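Local coordinates for protein transcription termination factor NusA (Planctomyces limnophilus, PDB 4MTN) that probably takes part in both transcription termination and antitermination, binding the core RNA polymerase and the nascent RNA, at residues S253-S265 / N298-V312. Sequence-based numbering, arbitrary orientation.
Sequences SLQVLVPNAMQPS and NVRLASKLVGWDIDV
V306 and A302 of helix 298-306 pack against L254, L257, V258, A261 and M262 in a buried, apolar helix-to-helix contact inside what is probably the second KH domain. The short helices 254-261 and 298-306 run roughly antiparallel, 145° between their directions, and their backbones draw closest at A261 and A302, whose CA atoms are 5.1 Å apart, two small residues that permit the approach. One turn on, V306 enters as a knob among L254, L257, V258 and A261; with CG1 anti to the backbone N (chi1 169°), its other methyl, CG2, meets V258 CG2 at 3.8 Å. L305 CD2 touches the A261 methyl. Beyond the helix end at G307, the W308 indole receives L254 CD2 over its five-membered ring, a CH-pi contact 3.7 Å from the centroid and 9° off the normal. With W308 cut back to an alanine, the L254 methyl would probably lose its aromatic face and V279 a neighbour, opening a gap at this end of the helix pair. M262, a selenomethionine bent at chi2 and chi3, bridges helix and strand: SE lies 3.8 Å from A302 CB and 3.9 Å from I310 CD1, and CE lies 3.7 Å from V312 CG2. N298 ND2 bonds to A291 O; K209 NZ of strand 207-214 is a weak donor to N298 OD1 and A261 O. Both helices cover mixed sheet 269-273, 278-282, 309-313, its last two strands parallel, consistent with a type II KH fold, NusA's second repeat.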
loop_
_atom_site.group_PDB
_atom_site.type_symbol
_atom_site.label_atom_id
_atom_site.label_comp_id
_atom_site.label_asym_id
_atom_site.label_seq_id
_atom_site.Cartn_x
_atom_site.Cartn_y
_atom_site.Cartn_z
ATOM N N SER A 253 -22.644 -10.719 1.647
ATOM C CA SER A 253 -22.631 -12.158 1.879
ATOM C C SER A 253 -21.524 -12.828 1.075
ATOM O O SER A 253 -21.335 -12.530 -0.104
ATOM C CB SER A 253 -23.986 -12.772 1.523
ATOM O OG SER A 253 -23.934 -14.187 1.589
ATOM N N LEU A 254 -20.795 -13.735 1.717
ATOM C CA LEU A 254 -19.708 -14.444 1.053
ATOM C C LEU A 254 -20.242 -15.551 0.147
ATOM O O LEU A 254 -19.524 -16.062 -0.709
ATOM C CB LEU A 254 -18.733 -15.028 2.079
ATOM C CG LEU A 254 -17.742 -14.058 2.732
ATOM C CD1 LEU A 254 -18.399 -13.252 3.848
ATOM C CD2 LEU A 254 -16.523 -14.805 3.250
ATOM N N GLN A 255 -21.506 -15.916 0.336
ATOM C CA GLN A 255 -22.149 -16.901 -0.524
ATOM C C GLN A 255 -22.410 -16.305 -1.904
ATOM O O GLN A 255 -22.653 -17.025 -2.872
ATOM C CB GLN A 255 -23.455 -17.394 0.101
ATOM C CG GLN A 255 -23.270 -18.146 1.408
ATOM C CD GLN A 255 -22.519 -19.452 1.228
ATOM O OE1 GLN A 255 -22.559 -20.063 0.161
ATOM N NE2 GLN A 255 -21.824 -19.884 2.275
ATOM N N VAL A 256 -22.354 -14.980 -1.975
ATOM C CA VAL A 256 -22.555 -14.248 -3.218
ATOM C C VAL A 256 -21.230 -13.694 -3.731
ATOM O O VAL A 256 -20.812 -13.993 -4.849
ATOM C CB VAL A 256 -23.558 -13.093 -3.043
ATOM C CG1 VAL A 256 -23.783 -12.387 -4.372
ATOM C CG2 VAL A 256 -24.871 -13.614 -2.482
ATOM N N LEU A 257 -20.603 -12.851 -2.917
ATOM C CA LEU A 257 -19.348 -12.190 -3.267
ATOM C C LEU A 257 -18.247 -13.136 -3.749
ATOM O O LEU A 257 -17.572 -12.849 -4.738
ATOM C CB LEU A 257 -18.832 -11.390 -2.069
ATOM C CG LEU A 257 -17.495 -10.677 -2.269
ATOM C CD1 LEU A 257 -17.588 -9.666 -3.403
ATOM C CD2 LEU A 257 -17.049 -10.007 -0.980
ATOM N N VAL A 258 -18.058 -14.255 -3.054
ATOM C CA VAL A 258 -16.974 -15.176 -3.396
ATOM C C VAL A 258 -17.165 -15.839 -4.770
ATOM O O VAL A 258 -16.226 -15.855 -5.565
ATOM C CB VAL A 258 -16.786 -16.267 -2.310
ATOM C CG1 VAL A 258 -15.838 -17.352 -2.795
ATOM C CG2 VAL A 258 -16.279 -15.647 -1.018
ATOM N N PRO A 259 -18.366 -16.382 -5.066
ATOM C CA PRO A 259 -18.535 -16.885 -6.436
ATOM C C PRO A 259 -18.361 -15.797 -7.497
ATOM O O PRO A 259 -17.874 -16.083 -8.591
ATOM C CB PRO A 259 -19.971 -17.415 -6.440
ATOM C CG PRO A 259 -20.235 -17.777 -5.029
ATOM C CD PRO A 259 -19.520 -16.740 -4.217
ATOM N N ASN A 260 -18.754 -14.570 -7.169
ATOM C CA ASN A 260 -18.578 -13.438 -8.072
ATOM C C ASN A 260 -17.107 -13.140 -8.333
ATOM O O ASN A 260 -16.719 -12.805 -9.453
ATOM C CB ASN A 260 -19.264 -12.192 -7.505
ATOM C CG ASN A 260 -20.775 -12.281 -7.557
ATOM O OD1 ASN A 260 -21.336 -13.314 -7.924
ATOM N ND2 ASN A 260 -21.444 -11.196 -7.187
ATOM N N ALA A 261 -16.291 -13.262 -7.290
ATOM C CA ALA A 261 -14.864 -12.988 -7.394
ATOM C C ALA A 261 -14.123 -14.151 -8.048
ATOM O O ALA A 261 -13.010 -13.987 -8.548
ATOM C CB ALA A 261 -14.282 -12.693 -6.018
HETATM N N MSE A 262 -14.750 -15.324 -8.047
HETATM C CA MSE A 262 -14.139 -16.522 -8.613
HETATM C C MSE A 262 -14.397 -16.647 -10.112
HETATM O O MSE A 262 -13.955 -17.608 -10.744
HETATM C CB MSE A 262 -14.648 -17.772 -7.891
HETATM C CG MSE A 262 -14.061 -17.969 -6.504
HETATM SE SE MSE A 262 -12.120 -18.147 -6.530
HETATM C CE MSE A 262 -11.979 -19.730 -7.658
ATOM N N GLN A 263 -15.119 -15.681 -10.672
ATOM C CA GLN A 263 -15.373 -15.642 -12.109
ATOM C C GLN A 263 -14.053 -15.567 -12.876
ATOM O O GLN A 263 -13.072 -15.028 -12.363
ATOM C CB GLN A 263 -16.270 -14.452 -12.462
ATOM C CG GLN A 263 -17.708 -14.586 -11.978
ATOM C CD GLN A 263 -18.477 -15.671 -12.710
ATOM O OE1 GLN A 263 -18.164 -16.008 -13.852
ATOM N NE2 GLN A 263 -19.491 -16.224 -12.054
ATOM N N PRO A 264 -14.019 -16.096 -14.112
ATOM C CA PRO A 264 -15.088 -16.723 -14.906
ATOM C C PRO A 264 -15.558 -18.089 -14.400
ATOM O O PRO A 264 -16.635 -18.536 -14.797
ATOM C CB PRO A 264 -14.449 -16.875 -16.296
ATOM C CG PRO A 264 -13.246 -15.987 -16.285
ATOM C CD PRO A 264 -12.765 -16.005 -14.877
ATOM N N SER A 265 -14.769 -18.740 -13.552
ATOM C CA SER A 265 -15.087 -20.091 -13.097
ATOM C C SER A 265 -16.402 -20.152 -12.320
ATOM O O SER A 265 -16.788 -19.192 -11.654
ATOM C CB SER A 265 -13.953 -20.643 -12.231
ATOM O OG SER A 265 -13.854 -19.938 -11.007
ATOM N N ASN A 298 -5.889 -16.033 -10.478
ATOM C CA ASN A 298 -7.322 -15.884 -10.236
ATOM C C ASN A 298 -7.704 -15.938 -8.758
ATOM O O ASN A 298 -8.212 -14.959 -8.210
ATOM C CB ASN A 298 -8.101 -16.953 -11.003
ATOM C CG ASN A 298 -9.596 -16.685 -11.021
ATOM O OD1 ASN A 298 -10.032 -15.551 -11.219
ATOM N ND2 ASN A 298 -10.387 -17.729 -10.806
ATOM N N VAL A 299 -7.471 -17.085 -8.126
ATOM C CA VAL A 299 -7.783 -17.272 -6.710
ATOM C C VAL A 299 -7.055 -16.251 -5.839
ATOM O O VAL A 299 -7.627 -15.705 -4.892
ATOM C CB VAL A 299 -7.413 -18.693 -6.235
ATOM C CG1 VAL A 299 -7.597 -18.823 -4.732
ATOM C CG2 VAL A 299 -8.249 -19.726 -6.959
ATOM N N ARG A 300 -5.794 -15.997 -6.177
ATOM C CA ARG A 300 -4.960 -15.041 -5.458
ATOM C C ARG A 300 -5.617 -13.665 -5.398
ATOM O O ARG A 300 -5.674 -13.040 -4.339
ATOM C CB ARG A 300 -3.586 -14.939 -6.126
ATOM C CG ARG A 300 -2.512 -14.271 -5.287
ATOM C CD ARG A 300 -1.245 -14.098 -6.104
ATOM N NE ARG A 300 -0.989 -15.264 -6.946
ATOM C CZ ARG A 300 -0.190 -15.259 -8.008
ATOM N NH1 ARG A 300 0.434 -14.146 -8.365
ATOM N NH2 ARG A 300 -0.018 -16.366 -8.716
ATOM N N LEU A 301 -6.114 -13.202 -6.541
ATOM C CA LEU A 301 -6.805 -11.921 -6.613
ATOM C C LEU A 301 -8.165 -11.989 -5.926
ATOM O O LEU A 301 -8.595 -11.032 -5.283
ATOM C CB LEU A 301 -6.973 -11.480 -8.069
ATOM C CG LEU A 301 -5.695 -11.056 -8.795
ATOM C CD1 LEU A 301 -5.986 -10.726 -10.250
ATOM C CD2 LEU A 301 -5.053 -9.871 -8.091
ATOM N N ALA A 302 -8.837 -13.127 -6.065
ATOM C CA ALA A 302 -10.140 -13.329 -5.444
ATOM C C ALA A 302 -10.025 -13.321 -3.924
ATOM O O ALA A 302 -10.960 -12.936 -3.223
ATOM C CB ALA A 302 -10.759 -14.630 -5.921
ATOM N N SER A 303 -8.869 -13.745 -3.423
ATOM C CA SER A 303 -8.612 -13.757 -1.988
ATOM C C SER A 303 -8.449 -12.339 -1.448
ATOM O O SER A 303 -9.032 -11.991 -0.420
ATOM C CB SER A 303 -7.368 -14.588 -1.674
ATOM O OG SER A 303 -7.560 -15.944 -2.035
ATOM N N LYS A 304 -7.656 -11.528 -2.143
ATOM C CA LYS A 304 -7.471 -10.129 -1.773
ATOM C C LYS A 304 -8.792 -9.368 -1.802
ATOM O O LYS A 304 -9.082 -8.570 -0.911
ATOM C CB LYS A 304 -6.474 -9.442 -2.708
ATOM C CG LYS A 304 -5.011 -9.732 -2.434
ATOM C CD LYS A 304 -4.145 -8.585 -2.943
ATOM C CE LYS A 304 -2.689 -8.991 -3.084
ATOM N NZ LYS A 304 -2.477 -9.882 -4.258
ATOM N N LEU A 305 -9.585 -9.622 -2.839
ATOM C CA LEU A 305 -10.851 -8.925 -3.037
ATOM C C LEU A 305 -11.847 -9.239 -1.925
ATOM O O LEU A 305 -12.497 -8.342 -1.388
ATOM C CB LEU A 305 -11.452 -9.295 -4.395
ATOM C CG LEU A 305 -12.597 -8.418 -4.897
ATOM C CD1 LEU A 305 -12.082 -7.036 -5.259
ATOM C CD2 LEU A 305 -13.287 -9.066 -6.085
ATOM N N VAL A 306 -11.958 -10.518 -1.584
ATOM C CA VAL A 306 -12.882 -10.962 -0.548
ATOM C C VAL A 306 -12.347 -10.632 0.844
ATOM O O VAL A 306 -13.085 -10.157 1.709
ATOM C CB VAL A 306 -13.152 -12.477 -0.656
ATOM C CG1 VAL A 306 -13.892 -12.984 0.572
ATOM C CG2 VAL A 306 -13.938 -12.784 -1.922
ATOM N N GLY A 307 -11.056 -10.872 1.051
ATOM C CA GLY A 307 -10.435 -10.627 2.339
ATOM C C GLY A 307 -10.268 -11.906 3.136
ATOM O O GLY A 307 -9.953 -11.876 4.326
ATOM N N TRP A 308 -10.486 -13.036 2.470
ATOM C CA TRP A 308 -10.304 -14.344 3.087
ATOM C C TRP A 308 -9.303 -15.168 2.289
ATOM O O TRP A 308 -8.805 -14.724 1.255
ATOM C CB TRP A 308 -11.638 -15.088 3.183
ATOM C CG TRP A 308 -12.576 -14.541 4.217
ATOM C CD1 TRP A 308 -13.079 -13.274 4.280
ATOM C CD2 TRP A 308 -13.141 -15.252 5.325
ATOM N NE1 TRP A 308 -13.914 -13.149 5.365
ATOM C CE2 TRP A 308 -13.969 -14.349 6.023
ATOM C CE3 TRP A 308 -13.023 -16.562 5.798
ATOM C CZ2 TRP A 308 -14.675 -14.716 7.167
ATOM C CZ3 TRP A 308 -13.725 -16.925 6.934
ATOM C CH2 TRP A 308 -14.540 -16.005 7.605
ATOM N N ASP A 309 -9.015 -16.372 2.770
ATOM C CA ASP A 309 -8.134 -17.286 2.055
ATOM C C ASP A 309 -8.963 -18.332 1.322
ATOM O O ASP A 309 -9.659 -19.132 1.943
ATOM C CB ASP A 309 -7.149 -17.956 3.014
ATOM C CG ASP A 309 -6.284 -18.997 2.328
ATOM O OD1 ASP A 309 -5.391 -18.608 1.545
ATOM O OD2 ASP A 309 -6.496 -20.204 2.575
ATOM N N ILE A 310 -8.893 -18.317 -0.004
ATOM C CA ILE A 310 -9.688 -19.229 -0.814
ATOM C C ILE A 310 -8.905 -20.486 -1.176
ATOM O O ILE A 310 -7.833 -20.412 -1.777
ATOM C CB ILE A 310 -10.179 -18.549 -2.105
ATOM C CG1 ILE A 310 -11.075 -17.356 -1.768
ATOM C CG2 ILE A 310 -10.920 -19.543 -2.984
ATOM C CD1 ILE A 310 -11.648 -16.662 -2.984
ATOM N N ASP A 311 -9.446 -21.640 -0.800
ATOM C CA ASP A 311 -8.839 -22.922 -1.134
ATOM C C ASP A 311 -9.743 -23.684 -2.097
ATOM O O ASP A 311 -10.837 -24.110 -1.726
ATOM C CB ASP A 311 -8.586 -23.745 0.131
ATOM C CG ASP A 311 -7.492 -24.779 -0.052
ATOM O OD1 ASP A 311 -7.195 -25.139 -1.210
ATOM O OD2 ASP A 311 -6.928 -25.233 0.966
ATOM N N VAL A 312 -9.285 -23.852 -3.334
ATOM C CA VAL A 312 -10.104 -24.477 -4.368
ATOM C C VAL A 312 -9.825 -25.970 -4.508
ATOM O O VAL A 312 -8.710 -26.381 -4.830
ATOM C CB VAL A 312 -9.892 -23.802 -5.734
ATOM C CG1 VAL A 312 -10.635 -24.560 -6.822
ATOM C CG2 VAL A 312 -10.354 -22.359 -5.681
#